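Local coordinates for tyrosine specific protein phosphatase, putative (Trypanosoma brucei, PDB 3M4U) that dephosphorylates the nucleolar protein NOPP44/46, in keeping with its protein tyrosine phosphatase family, and acts as a life-cycle switch of the parasite, at residues 86-91 and 242-247; 82-87 and 264-269; 98-103 and 131-136; 49-54 and 229-234. All coordinates share one frame; numbering follows the deposited sequence.

Contact 1. Residues 86-91 and 242-247; sequences LDLPHT and AYAALL
Leu88 is the residue to follow here, since it reaches from the loop 86-91 in among Tyr243, Ala244 and Leu247 of the helix. Its CB already lies 4.1 Å from CE2 of the Tyr243 ring. CG is turned anti to the carbonyl carbon (chi1 -42°), and from there the two methyls part company. CD1 comes to the ring at its edge, near the ring plane, 3.7 Å from Tyr243 CE2, and also meets the methyl of Ala244, with 4.1 Å from Leu88 CD1 to Ala244 CB. On the other branch the Leu88 and Leu247 side chains slide past each other in opposite directions, Leu88 CD2 lying 3.3 Å from Leu247 CD1.

On one flank Pro89 adds its CD, 3.9 Å from CD2 of the same Leu247, and its CB approaches the Tyr243 hydroxyl. Beyond it the His90 and Tyr243 rings form an oblique pair, their planes at 50°. On the other flank Leu86 CD1 touches Ala244 CB at 4.1 Å. No hydrogen bond crosses between the segments; the contact is mainly apolar packing.

The loop joins strands 81-84 and 92-95 and lies against helix 234-250. Tyr243 also meets Phe92 edge-to-face and packs on helix 206-217, Ala244 and Ala245 touch Ile262 of helix 258-269, and Ala245 and Leu246 lean on helix 277-290.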
loop_
_atom_site.group_PDB
_atom_site.type_symbol
_atom_site.label_atom_id
_atom_site.label_comp_id
_atom_site.label_asym_id
_atom_site.label_seq_id
_atom_site.Cartn_x
_atom_site.Cartn_y
_atom_site.Cartn_z
ATOM N N LEU A 86 -3.232 13.036 1.621
ATOM C CA LEU A 86 -2.112 13.964 1.794
ATOM C C LEU A 86 -2.274 15.136 0.827
ATOM O O LEU A 86 -1.301 15.689 0.303
ATOM C CB LEU A 86 -0.776 13.244 1.573
ATOM C CG LEU A 86 -0.464 11.972 2.383
ATOM C CD1 LEU A 86 0.614 11.129 1.697
ATOM C CD2 LEU A 86 -0.074 12.262 3.820
ATOM N N ASP A 87 -3.534 15.501 0.605
ATOM C CA ASP A 87 -3.911 16.543 -0.336
ATOM C C ASP A 87 -3.188 16.444 -1.671
ATOM O O ASP A 87 -2.513 17.383 -2.092
ATOM C CB ASP A 87 -3.730 17.944 0.256
ATOM C CG ASP A 87 -4.456 19.014 -0.568
ATOM O OD1 ASP A 87 -5.542 18.704 -1.134
ATOM O OD2 ASP A 87 -3.942 20.155 -0.655
ATOM N N LEU A 88 -3.351 15.314 -2.346
ATOM C CA LEU A 88 -2.818 15.151 -3.695
ATOM C C LEU A 88 -3.959 14.830 -4.653
ATOM O O LEU A 88 -5.095 14.662 -4.225
ATOM C CB LEU A 88 -1.785 14.029 -3.715
ATOM C CG LEU A 88 -0.804 13.991 -2.544
ATOM C CD1 LEU A 88 -0.574 12.544 -2.137
ATOM C CD2 LEU A 88 0.525 14.685 -2.865
ATOM N N PRO A 89 -3.662 14.750 -5.959
ATOM C CA PRO A 89 -4.690 14.324 -6.911
ATOM C C PRO A 89 -5.383 13.055 -6.432
ATOM O O PRO A 89 -6.597 12.915 -6.588
ATOM C CB PRO A 89 -3.885 14.039 -8.188
ATOM C CG PRO A 89 -2.719 14.956 -8.103
ATOM C CD PRO A 89 -2.401 15.121 -6.631
ATOM N N HIS A 90 -4.618 12.142 -5.843
ATOM C CA HIS A 90 -5.170 10.888 -5.339
ATOM C C HIS A 90 -5.150 10.792 -3.816
ATOM O O HIS A 90 -4.249 11.322 -3.147
ATOM C CB HIS A 90 -4.397 9.705 -5.912
ATOM C CG HIS A 90 -4.410 9.648 -7.404
ATOM N ND1 HIS A 90 -5.554 9.411 -8.130
ATOM C CD2 HIS A 90 -3.412 9.776 -8.314
ATOM C CE1 HIS A 90 -5.269 9.403 -9.419
ATOM N NE2 HIS A 90 -3.975 9.622 -9.552
ATOM N N THR A 91 -6.155 10.107 -3.277
ATOM C CA THR A 91 -6.125 9.665 -1.884
ATOM C C THR A 91 -5.961 8.138 -1.896
ATOM O O THR A 91 -6.218 7.494 -2.912
ATOM C CB THR A 91 -7.391 10.107 -1.084
ATOM O OG1 THR A 91 -8.558 9.442 -1.591
ATOM C CG2 THR A 91 -7.597 11.607 -1.205
ATOM N N ALA A 242 6.618 7.548 -1.810
ATOM C CA ALA A 242 7.312 7.888 -3.046
ATOM C C ALA A 242 6.409 8.654 -4.022
ATOM O O ALA A 242 6.829 9.650 -4.607
ATOM C CB ALA A 242 7.885 6.628 -3.709
ATOM N N TYR A 243 5.172 8.200 -4.198
ATOM C CA TYR A 243 4.224 8.918 -5.052
ATOM C C TYR A 243 4.077 10.369 -4.619
ATOM O O TYR A 243 4.122 11.273 -5.442
ATOM C CB TYR A 243 2.855 8.234 -5.032
ATOM C CG TYR A 243 1.722 9.066 -5.613
ATOM C CD1 TYR A 243 1.432 9.038 -6.979
ATOM C CD2 TYR A 243 0.937 9.872 -4.796
ATOM C CE1 TYR A 243 0.393 9.794 -7.512
ATOM C CE2 TYR A 243 -0.095 10.627 -5.316
ATOM C CZ TYR A 243 -0.366 10.587 -6.674
ATOM O OH TYR A 243 -1.401 11.344 -7.190
ATOM N N ALA A 244 3.887 10.580 -3.318
ATOM C CA ALA A 244 3.716 11.913 -2.759
ATOM C C ALA A 244 4.909 12.837 -3.011
ATOM O O ALA A 244 4.751 13.987 -3.443
ATOM C CB ALA A 244 3.410 11.838 -1.251
ATOM N N ALA A 245 6.104 12.337 -2.743
ATOM C CA ALA A 245 7.288 13.164 -2.924
ATOM C C ALA A 245 7.507 13.532 -4.390
ATOM O O ALA A 245 7.893 14.652 -4.690
ATOM C CB ALA A 245 8.506 12.496 -2.334
ATOM N N LEU A 246 7.248 12.601 -5.303
ATOM C CA LEU A 246 7.360 12.907 -6.730
ATOM C C LEU A 246 6.403 14.026 -7.089
ATOM O O LEU A 246 6.733 14.937 -7.850
ATOM C CB LEU A 246 7.010 11.694 -7.583
ATOM C CG LEU A 246 8.063 10.602 -7.686
ATOM C CD1 LEU A 246 7.766 9.721 -8.902
ATOM C CD2 LEU A 246 9.431 11.236 -7.805
ATOM N N LEU A 247 5.201 13.935 -6.537
ATOM C CA LEU A 247 4.174 14.920 -6.779
ATOM C C LEU A 247 4.692 16.301 -6.362
ATOM O O LEU A 247 4.624 17.245 -7.142
ATOM C CB LEU A 247 2.914 14.516 -6.013
ATOM C CG LEU A 247 1.600 15.267 -6.193
ATOM C CD1 LEU A 247 1.633 16.556 -5.382
ATOM C CD2 LEU A 247 1.303 15.530 -7.667
#

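Contact 2. Residues 82-87 and 264-269; sequences NLIDLD and AAMKQK
Lys269 and Leu86 carry most of the apolar packing, the lysine through its methylene chain. That chain runs extended as far as CE; Lys269 CB meets Ile84 CD1 at 3.7 Å, and Lys269 CE passes Leu86 CD2 at the same 3.7 Å. The CD2 methyl of Leu86 also rests on Ala265 CB, 3.8 Å away. Met266 crosses Ile84 and Leu86 at about a right angle, its CG 4.1 Å from Ile84 CG2.

The polar contacts gather at the end of the lysine, where the last bend (chi4 -74°) turns the ammonium to the backbone. Lys269 NZ makes a weak hydrogen bond of 3.2 Å to Asp85 O. A second bond, 3.0 Å long, runs from Lys269 NZ to water 1. That water gives a proton to Leu83 O and takes one from Asp85 N, so the lysine is tied to three backbone groups, two of them through the water. Asp85 itself closes an Asx turn, OD1 receiving the amide of Asp87.

Strand 82-84 and helix 264-269 run nearly antiparallel, at 157°. The strand pairs with strand 92-95 in the sheet, while Ala264, Lys267 and Gln268 of the helix pack on helix 14-31.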
loop_
_atom_site.group_PDB
_atom_site.type_symbol
_atom_site.label_atom_id
_atom_site.label_comp_id
_atom_site.label_asym_id
_atom_site.label_seq_id
_atom_site.Cartn_x
_atom_site.Cartn_y
_atom_site.Cartn_z
ATOM N N ASN A 82 -6.651 2.141 6.487
ATOM C CA ASN A 82 -6.733 3.550 6.837
ATOM C C ASN A 82 -6.773 4.413 5.596
ATOM O O ASN A 82 -6.152 4.090 4.574
ATOM C CB ASN A 82 -5.559 3.947 7.746
ATOM C CG ASN A 82 -5.746 3.468 9.176
ATOM O OD1 ASN A 82 -6.508 4.062 9.939
ATOM N ND2 ASN A 82 -5.075 2.381 9.536
ATOM N N LEU A 83 -7.516 5.513 5.688
ATOM C CA LEU A 83 -7.518 6.510 4.636
ATOM C C LEU A 83 -6.246 7.329 4.754
ATOM O O LEU A 83 -5.939 7.846 5.825
ATOM C CB LEU A 83 -8.717 7.440 4.766
ATOM C CG LEU A 83 -8.870 8.376 3.566
ATOM C CD1 LEU A 83 -9.254 7.561 2.331
ATOM C CD2 LEU A 83 -9.890 9.473 3.847
ATOM N N ILE A 84 -5.509 7.432 3.654
ATOM C CA ILE A 84 -4.307 8.249 3.603
ATOM C C ILE A 84 -4.496 9.392 2.612
ATOM O O ILE A 84 -4.278 9.240 1.403
ATOM C CB ILE A 84 -3.067 7.428 3.196
ATOM C CG1 ILE A 84 -2.951 6.150 4.038
ATOM C CG2 ILE A 84 -1.809 8.276 3.309
ATOM C CD1 ILE A 84 -3.068 6.373 5.503
ATOM N N ASP A 85 -4.899 10.539 3.136
ATOM C CA ASP A 85 -5.152 11.714 2.318
ATOM C C ASP A 85 -4.061 12.735 2.617
ATOM O O ASP A 85 -3.956 13.219 3.741
ATOM C CB ASP A 85 -6.527 12.286 2.673
ATOM C CG ASP A 85 -6.900 13.482 1.834
ATOM O OD1 ASP A 85 -6.153 13.811 0.891
ATOM O OD2 ASP A 85 -7.957 14.092 2.109
ATOM N N LEU A 86 -3.232 13.036 1.621
ATOM C CA LEU A 86 -2.112 13.964 1.794
ATOM C C LEU A 86 -2.274 15.136 0.827
ATOM O O LEU A 86 -1.301 15.689 0.303
ATOM C CB LEU A 86 -0.776 13.244 1.573
ATOM C CG LEU A 86 -0.464 11.972 2.383
ATOM C CD1 LEU A 86 0.614 11.129 1.697
ATOM C CD2 LEU A 86 -0.074 12.262 3.820
ATOM N N ASP A 87 -3.534 15.501 0.605
ATOM C CA ASP A 87 -3.911 16.543 -0.336
ATOM C C ASP A 87 -3.188 16.444 -1.671
ATOM O O ASP A 87 -2.513 17.383 -2.092
ATOM C CB ASP A 87 -3.730 17.944 0.256
ATOM C CG ASP A 87 -4.456 19.014 -0.568
ATOM O OD1 ASP A 87 -5.542 18.704 -1.134
ATOM O OD2 ASP A 87 -3.942 20.155 -0.655
ATOM N N ALA A 264 6.138 11.340 8.158
ATOM C CA ALA A 264 5.559 11.699 9.458
ATOM C C ALA A 264 4.036 11.755 9.392
ATOM O O ALA A 264 3.348 11.284 10.297
ATOM C CB ALA A 264 6.109 13.041 9.941
ATOM N N ALA A 265 3.518 12.342 8.321
ATOM C CA ALA A 265 2.081 12.455 8.137
ATOM C C ALA A 265 1.485 11.076 7.931
ATOM O O ALA A 265 0.403 10.788 8.443
ATOM C CB ALA A 265 1.767 13.352 6.962
ATOM N N MET A 266 2.196 10.217 7.197
ATOM C CA MET A 266 1.725 8.846 6.989
ATOM C C MET A 266 1.663 8.059 8.296
ATOM O O MET A 266 0.664 7.385 8.582
ATOM C CB MET A 266 2.558 8.098 5.936
ATOM C CG MET A 266 2.161 8.423 4.492
ATOM S SD MET A 266 2.949 7.356 3.269
ATOM C CE MET A 266 4.671 7.420 3.794
ATOM N N LYS A 267 2.723 8.147 9.089
ATOM C CA LYS A 267 2.776 7.420 10.354
ATOM C C LYS A 267 1.674 7.885 11.314
ATOM O O LYS A 267 1.181 7.112 12.135
ATOM C CB LYS A 267 4.149 7.573 10.989
ATOM C CG LYS A 267 5.222 6.784 10.270
ATOM C CD LYS A 267 6.572 6.934 10.928
ATOM C CE LYS A 267 7.551 5.870 10.453
ATOM N NZ LYS A 267 7.092 4.507 10.800
ATOM N N GLN A 268 1.280 9.146 11.180
ATOM C CA GLN A 268 0.214 9.720 11.990
ATOM C C GLN A 268 -1.153 9.134 11.601
ATOM O O GLN A 268 -2.051 9.007 12.443
ATOM C CB GLN A 268 0.203 11.244 11.819
ATOM C CG GLN A 268 -0.519 11.991 12.926
ATOM C CD GLN A 268 -1.982 12.250 12.613
ATOM O OE1 GLN A 268 -2.378 12.307 11.448
ATOM N NE2 GLN A 268 -2.796 12.418 13.659
ATOM N N LYS A 269 -1.303 8.780 10.329
ATOM C CA LYS A 269 -2.585 8.303 9.821
ATOM C C LYS A 269 -2.771 6.791 9.968
ATOM O O LYS A 269 -3.896 6.291 10.065
ATOM C CB LYS A 269 -2.752 8.715 8.364
ATOM C CG LYS A 269 -2.660 10.201 8.141
ATOM C CD LYS A 269 -2.816 10.513 6.673
ATOM C CE LYS A 269 -2.735 12.003 6.409
ATOM N NZ LYS A 269 -3.977 12.699 6.850
HETATM O O HOH W 1 -5.955 10.720 5.900
#

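Contact 3. Residues 98-103 and 131-136; sequences PVPQGV and KAERYW
Glu133 fits into the angle formed by Pro98 and Pro100, and more of its surface is buried here than that of any other residue in the contact. Its CB sits 3.4 Å from Pro98 O. CG continues anti to the backbone N (chi1 -178°), then the chain bends at chi2, which brings the carboxylate end across the Pro100 ring at about a right angle; Glu133 OE1 is 3.8 Å from Pro100 CG.

Pro98 takes part through its carbonyl more than its ring, for the same oxygen that Glu133 CB rests on also serves the water that joins the two backbones. Water 2 donates to Pro98 O over 2.9 Å and accepts from Glu133 N over 2.8 Å. Pro98 O also has a weak hydrogen bond from Arg50.

Tyr135 packs with the part of its side chain nearest the backbone: its CB is 4.1 Å from Val103 CG1, the branch of the valine that stands anti to its own N. The tyrosine ring then turns inward. Trp136 CE3 lies 3.9 Å above that ring, over its centre, and Phe106 of helix 103-112 meets it edge-to-face.

No direct hydrogen bond crosses between 98-103 and 131-136. The polar link is the single water, and the rest is van der Waals contact, including the carboxylate beside the proline ring and the Pro98 carbonyl against Glu133 CB; the polar end of Tyr135 finds its hydrogen-bond partner, His228 NE2, outside the two segments.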
loop_
_atom_site.group_PDB
_atom_site.type_symbol
_atom_site.label_atom_id
_atom_site.label_comp_id
_atom_site.label_asym_id
_atom_site.label_seq_id
_atom_site.Cartn_x
_atom_site.Cartn_y
_atom_site.Cartn_z
ATOM N N PRO A 98 -6.354 -9.170 3.316
ATOM C CA PRO A 98 -7.520 -9.742 3.995
ATOM C C PRO A 98 -7.243 -11.182 4.414
ATOM O O PRO A 98 -6.702 -11.956 3.615
ATOM C CB PRO A 98 -8.605 -9.745 2.911
ATOM C CG PRO A 98 -8.093 -8.874 1.789
ATOM C CD PRO A 98 -6.618 -8.805 1.911
ATOM N N VAL A 99 -7.593 -11.541 5.644
ATOM C CA VAL A 99 -7.592 -12.955 5.997
ATOM C C VAL A 99 -8.885 -13.586 5.438
ATOM O O VAL A 99 -9.840 -12.868 5.095
ATOM C CB VAL A 99 -7.424 -13.194 7.519
ATOM C CG1 VAL A 99 -6.128 -12.559 8.017
ATOM C CG2 VAL A 99 -8.628 -12.669 8.298
ATOM N N PRO A 100 -8.911 -14.922 5.316
ATOM C CA PRO A 100 -10.090 -15.583 4.737
ATOM C C PRO A 100 -11.425 -15.049 5.284
ATOM O O PRO A 100 -12.298 -14.664 4.503
ATOM C CB PRO A 100 -9.889 -17.049 5.134
ATOM C CG PRO A 100 -8.391 -17.204 5.171
ATOM C CD PRO A 100 -7.874 -15.892 5.721
ATOM N N GLN A 101 -11.570 -15.024 6.606
ATOM C CA GLN A 101 -12.799 -14.566 7.250
ATOM C C GLN A 101 -13.141 -13.148 6.813
ATOM O O GLN A 101 -14.299 -12.749 6.889
ATOM C CB GLN A 101 -12.665 -14.594 8.784
ATOM C CG GLN A 101 -12.138 -15.892 9.383
ATOM C CD GLN A 101 -10.609 -16.072 9.251
ATOM O OE1 GLN A 101 -9.996 -15.715 8.238
ATOM N NE2 GLN A 101 -9.999 -16.650 10.285
ATOM N N GLY A 102 -12.130 -12.385 6.377
ATOM C CA GLY A 102 -12.307 -10.981 6.021
ATOM C C GLY A 102 -12.367 -10.614 4.538
ATOM O O GLY A 102 -12.623 -9.458 4.184
ATOM N N VAL A 103 -12.157 -11.582 3.655
ATOM C CA VAL A 103 -12.236 -11.313 2.211
ATOM C C VAL A 103 -13.595 -10.743 1.755
ATOM O O VAL A 103 -13.636 -9.780 0.973
ATOM C CB VAL A 103 -11.901 -12.563 1.373
ATOM C CG1 VAL A 103 -11.994 -12.250 -0.126
ATOM C CG2 VAL A 103 -10.527 -13.087 1.740
ATOM N N LYS A 131 1.550 -14.899 3.649
ATOM C CA LYS A 131 1.580 -13.450 3.635
ATOM C C LYS A 131 0.215 -12.886 3.261
ATOM O O LYS A 131 -0.211 -11.857 3.802
ATOM C CB LYS A 131 2.644 -12.951 2.650
ATOM C CG LYS A 131 4.072 -13.342 3.017
ATOM C CD LYS A 131 4.583 -12.503 4.186
ATOM C CE LYS A 131 5.989 -12.880 4.580
ATOM N NZ LYS A 131 6.515 -12.103 5.760
ATOM N N ALA A 132 -0.483 -13.574 2.360
ATOM C CA ALA A 132 -1.738 -13.057 1.823
ATOM C C ALA A 132 -2.655 -14.165 1.358
ATOM O O ALA A 132 -2.256 -15.322 1.243
ATOM C CB ALA A 132 -1.481 -12.066 0.684
ATOM N N GLU A 133 -3.899 -13.792 1.100
ATOM C CA GLU A 133 -4.915 -14.756 0.712
ATOM C C GLU A 133 -5.396 -14.384 -0.675
ATOM O O GLU A 133 -5.825 -13.255 -0.910
ATOM C CB GLU A 133 -6.081 -14.723 1.714
ATOM C CG GLU A 133 -7.196 -15.733 1.444
ATOM C CD GLU A 133 -6.786 -17.190 1.713
ATOM O OE1 GLU A 133 -5.806 -17.432 2.460
ATOM O OE2 GLU A 133 -7.462 -18.098 1.182
ATOM N N ARG A 134 -5.334 -15.336 -1.593
ATOM C CA ARG A 134 -5.735 -15.084 -2.970
ATOM C C ARG A 134 -7.237 -14.784 -3.078
ATOM O O ARG A 134 -8.075 -15.493 -2.507
ATOM C CB ARG A 134 -5.348 -16.280 -3.828
ATOM C CG ARG A 134 -5.561 -16.088 -5.300
ATOM C CD ARG A 134 -5.401 -17.408 -6.020
ATOM N NE ARG A 134 -6.694 -17.753 -6.583
ATOM C CZ ARG A 134 -7.213 -18.970 -6.614
ATOM N NH1 ARG A 134 -6.541 -20.005 -6.135
ATOM N NH2 ARG A 134 -8.410 -19.137 -7.139
ATOM N N TYR A 135 -7.575 -13.716 -3.784
ATOM C CA TYR A 135 -8.970 -13.308 -3.938
ATOM C C TYR A 135 -9.282 -13.082 -5.401
ATOM O O TYR A 135 -10.218 -12.376 -5.735
ATOM C CB TYR A 135 -9.272 -12.016 -3.155
ATOM C CG TYR A 135 -8.280 -10.874 -3.381
ATOM C CD1 TYR A 135 -8.491 -9.920 -4.376
ATOM C CD2 TYR A 135 -7.141 -10.743 -2.579
ATOM C CE1 TYR A 135 -7.611 -8.870 -4.571
ATOM C CE2 TYR A 135 -6.238 -9.694 -2.768
ATOM C CZ TYR A 135 -6.477 -8.768 -3.769
ATOM O OH TYR A 135 -5.581 -7.735 -3.960
ATOM N N TRP A 136 -8.486 -13.661 -6.276
ATOM C CA TRP A 136 -8.770 -13.577 -7.698
ATOM C C TRP A 136 -8.800 -14.975 -8.300
ATOM O O TRP A 136 -8.081 -15.878 -7.848
ATOM C CB TRP A 136 -7.703 -12.747 -8.400
ATOM C CG TRP A 136 -6.339 -13.298 -8.202
ATOM C CD1 TRP A 136 -5.727 -14.242 -8.956
ATOM C CD2 TRP A 136 -5.420 -12.953 -7.161
ATOM N NE1 TRP A 136 -4.472 -14.509 -8.460
ATOM C CE2 TRP A 136 -4.260 -13.725 -7.355
ATOM C CE3 TRP A 136 -5.469 -12.063 -6.083
ATOM C CZ2 TRP A 136 -3.148 -13.637 -6.513
ATOM C CZ3 TRP A 136 -4.365 -11.980 -5.235
ATOM C CH2 TRP A 136 -3.217 -12.756 -5.463
HETATM O O HOH W 2 -5.340 -11.400 1.086
#

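Contact 4. Residues 49-54 and 229-234; sequences NRYLDI and CSAGIG. With PO4 (phosphate ion), chain C.
Tyr51 meets Ser230 and Ala231 in the packed part of the contact. The two hydroxyls are 2.8 Å apart, Tyr51 OH to Ser230 OG, with the serine oxygen at the edge of the tyrosine ring and in its plane; Ser230 OG is also hydrogen-bonded to Lys131 O. Tyr51 CE2 touches Ala231 CB at 3.8 Å. Ile54 closes on the same alanine: Ile54 CG2 is 3.7 Å from Ala231 O, and Ile54 CG1 is 4.1 Å from Ala231 CB. Arg50 starts out extended (chi1 178°), which lays its CG over one face of the Tyr51 ring; Arg50 CD then approaches Ser230 O at 3.5 Å, and the bend at chi3 goes with the hydrogen bond from NE to Ala97 O.

The loose side lies beyond. Ile54 CG2 is 4.5 Å from Ile233 CG1, and between Tyr51 and Ile54 the loop turns out to solvent at Leu52 and Asp53.

The loop 229-234 wraps a phosphate ion, probably from the crystallisation liquor. Ala231 N gives a bond of 2.9 Å to its O4, and Gly234 N one of 3.0 Å to its O3; Arg235 and Thr236 bind the ion as well. Gly232 has a positive phi (76°), which favours glycine. Cys229 to Arg235 form the signature P-loop of the protein tyrosine phosphatases, at the start of helix 234-250, and the Asn-Arg-Tyr segment beside it corresponds to the family's phosphotyrosine-recognition loop, with Tyr51 as the ring beside the pocket.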
loop_
_atom_site.group_PDB
_atom_site.type_symbol
_atom_site.label_atom_id
_atom_site.label_comp_id
_atom_site.label_asym_id
_atom_site.label_seq_id
_atom_site.Cartn_x
_atom_site.Cartn_y
_atom_site.Cartn_z
ATOM N N ASN A 49 -7.995 -9.721 11.741
ATOM C CA ASN A 49 -6.677 -9.114 11.660
ATOM C C ASN A 49 -5.648 -10.167 11.349
ATOM O O ASN A 49 -5.667 -11.247 11.942
ATOM C CB ASN A 49 -6.309 -8.393 12.953
ATOM C CG ASN A 49 -7.137 -7.153 13.184
ATOM O OD1 ASN A 49 -7.643 -6.534 12.244
ATOM N ND2 ASN A 49 -7.293 -6.786 14.450
ATOM N N ARG A 50 -4.755 -9.853 10.414
ATOM C CA ARG A 50 -3.714 -10.797 10.006
ATOM C C ARG A 50 -2.648 -10.890 11.068
ATOM O O ARG A 50 -2.175 -11.976 11.394
ATOM C CB ARG A 50 -3.084 -10.381 8.672
ATOM C CG ARG A 50 -1.965 -11.291 8.197
ATOM C CD ARG A 50 -1.633 -11.050 6.717
ATOM N NE ARG A 50 -2.783 -11.266 5.836
ATOM C CZ ARG A 50 -3.090 -12.437 5.277
ATOM N NH1 ARG A 50 -2.334 -13.506 5.515
ATOM N NH2 ARG A 50 -4.152 -12.541 4.480
ATOM N N TYR A 51 -2.247 -9.747 11.607
ATOM C CA TYR A 51 -1.264 -9.768 12.679
ATOM C C TYR A 51 -1.834 -9.227 13.980
ATOM O O TYR A 51 -2.719 -8.370 13.964
ATOM C CB TYR A 51 -0.018 -9.009 12.259
ATOM C CG TYR A 51 0.609 -9.593 11.021
ATOM C CD1 TYR A 51 1.317 -10.791 11.079
ATOM C CD2 TYR A 51 0.491 -8.951 9.793
ATOM C CE1 TYR A 51 1.906 -11.332 9.943
ATOM C CE2 TYR A 51 1.059 -9.485 8.645
ATOM C CZ TYR A 51 1.767 -10.672 8.720
ATOM O OH TYR A 51 2.340 -11.188 7.576
ATOM N N LEU A 52 -1.337 -9.760 15.095
ATOM C CA LEU A 52 -1.738 -9.328 16.435
ATOM C C LEU A 52 -1.465 -7.846 16.684
ATOM O O LEU A 52 -2.335 -7.111 17.156
ATOM C CB LEU A 52 -0.982 -10.136 17.490
ATOM C CG LEU A 52 -1.496 -11.542 17.767
ATOM C CD1 LEU A 52 -0.746 -12.157 18.942
ATOM C CD2 LEU A 52 -2.991 -11.479 18.053
ATOM N N ASP A 53 -0.246 -7.426 16.362
ATOM C CA ASP A 53 0.239 -6.075 16.639
ATOM C C ASP A 53 -0.094 -5.032 15.566
ATOM O O ASP A 53 0.111 -3.842 15.790
ATOM C CB ASP A 53 1.760 -6.106 16.851
ATOM C CG ASP A 53 2.503 -6.807 15.695
ATOM O OD1 ASP A 53 1.846 -7.602 14.978
ATOM O OD2 ASP A 53 3.731 -6.568 15.500
ATOM N N ILE A 54 -0.582 -5.450 14.403
ATOM C CA ILE A 54 -0.861 -4.472 13.354
ATOM C C ILE A 54 -2.322 -4.062 13.327
ATOM O O ILE A 54 -3.188 -4.819 12.891
ATOM C CB ILE A 54 -0.384 -4.917 11.949
ATOM C CG1 ILE A 54 1.135 -4.756 11.822
ATOM C CG2 ILE A 54 -1.030 -4.057 10.867
ATOM C CD1 ILE A 54 1.934 -5.849 12.492
ATOM N N CYS A 229 -0.237 -4.605 1.292
ATOM C CA CYS A 229 0.733 -5.646 1.111
ATOM C C CYS A 229 0.344 -6.358 2.381
ATOM O O CYS A 229 -0.755 -6.120 2.873
ATOM C CB CYS A 229 2.126 -5.161 1.369
ATOM N N SER A 230 1.192 -7.238 2.898
ATOM C CA SER A 230 0.802 -8.270 3.861
ATOM C C SER A 230 0.187 -7.621 5.108
ATOM O O SER A 230 -0.971 -7.862 5.452
ATOM C CB SER A 230 2.005 -9.130 4.239
ATOM O OG SER A 230 1.634 -10.227 5.053
ATOM N N ALA A 231 0.981 -6.781 5.766
ATOM C CA ALA A 231 0.523 -5.993 6.890
ATOM C C ALA A 231 -0.022 -4.641 6.439
ATOM O O ALA A 231 -0.771 -4.002 7.168
ATOM C CB ALA A 231 1.661 -5.810 7.896
ATOM N N GLY A 232 0.360 -4.195 5.243
ATOM C CA GLY A 232 -0.137 -2.930 4.727
ATOM C C GLY A 232 0.509 -1.694 5.349
ATOM O O GLY A 232 -0.157 -0.692 5.590
ATOM N N ILE A 233 1.818 -1.747 5.575
ATOM C CA ILE A 233 2.498 -0.722 6.367
ATOM C C ILE A 233 3.885 -0.396 5.810
ATOM O O ILE A 233 4.195 0.759 5.533
ATOM C CB ILE A 233 2.656 -1.190 7.826
ATOM C CG1 ILE A 233 1.356 -0.995 8.593
ATOM C CG2 ILE A 233 3.698 -0.409 8.501
ATOM C CD1 ILE A 233 1.031 0.448 8.820
ATOM N N GLY A 234 4.719 -1.417 5.647
ATOM C CA GLY A 234 6.071 -1.208 5.161
ATOM C C GLY A 234 6.140 -0.810 3.701
ATOM O O GLY A 234 6.426 0.343 3.386
HETATM P P PO4 C . 3.759 -4.601 4.196
HETATM O O1 PO4 C . 2.825 -3.607 3.531
HETATM O O2 PO4 C . 5.108 -4.476 3.535
HETATM O O3 PO4 C . 3.955 -4.300 5.662
HETATM O O4 PO4 C . 3.205 -5.994 4.068
#

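Overall arrangement
Going from the N terminus, 49-54 comes first, and contact 4 joins this loop before strand 61-62 to the P-loop at 229-234. Contacts 1 and 2 start from one shared stretch, strand 81-84 and the loop after it; contact 1 closes at helix 234-250 and contact 2 at the following helix 258-269, so both cross contact 4 along the chain. Contact 3 makes the short loop, lying within the spans of all three others and joining the lead-in to helix 103-112 to the loop before strand 143-146. Contacts 3 and 4 touch, their centres about 12 Å apart, whereas contacts 1 and 3 have centres about 28 Å apart, on opposite sides of the chain's centre.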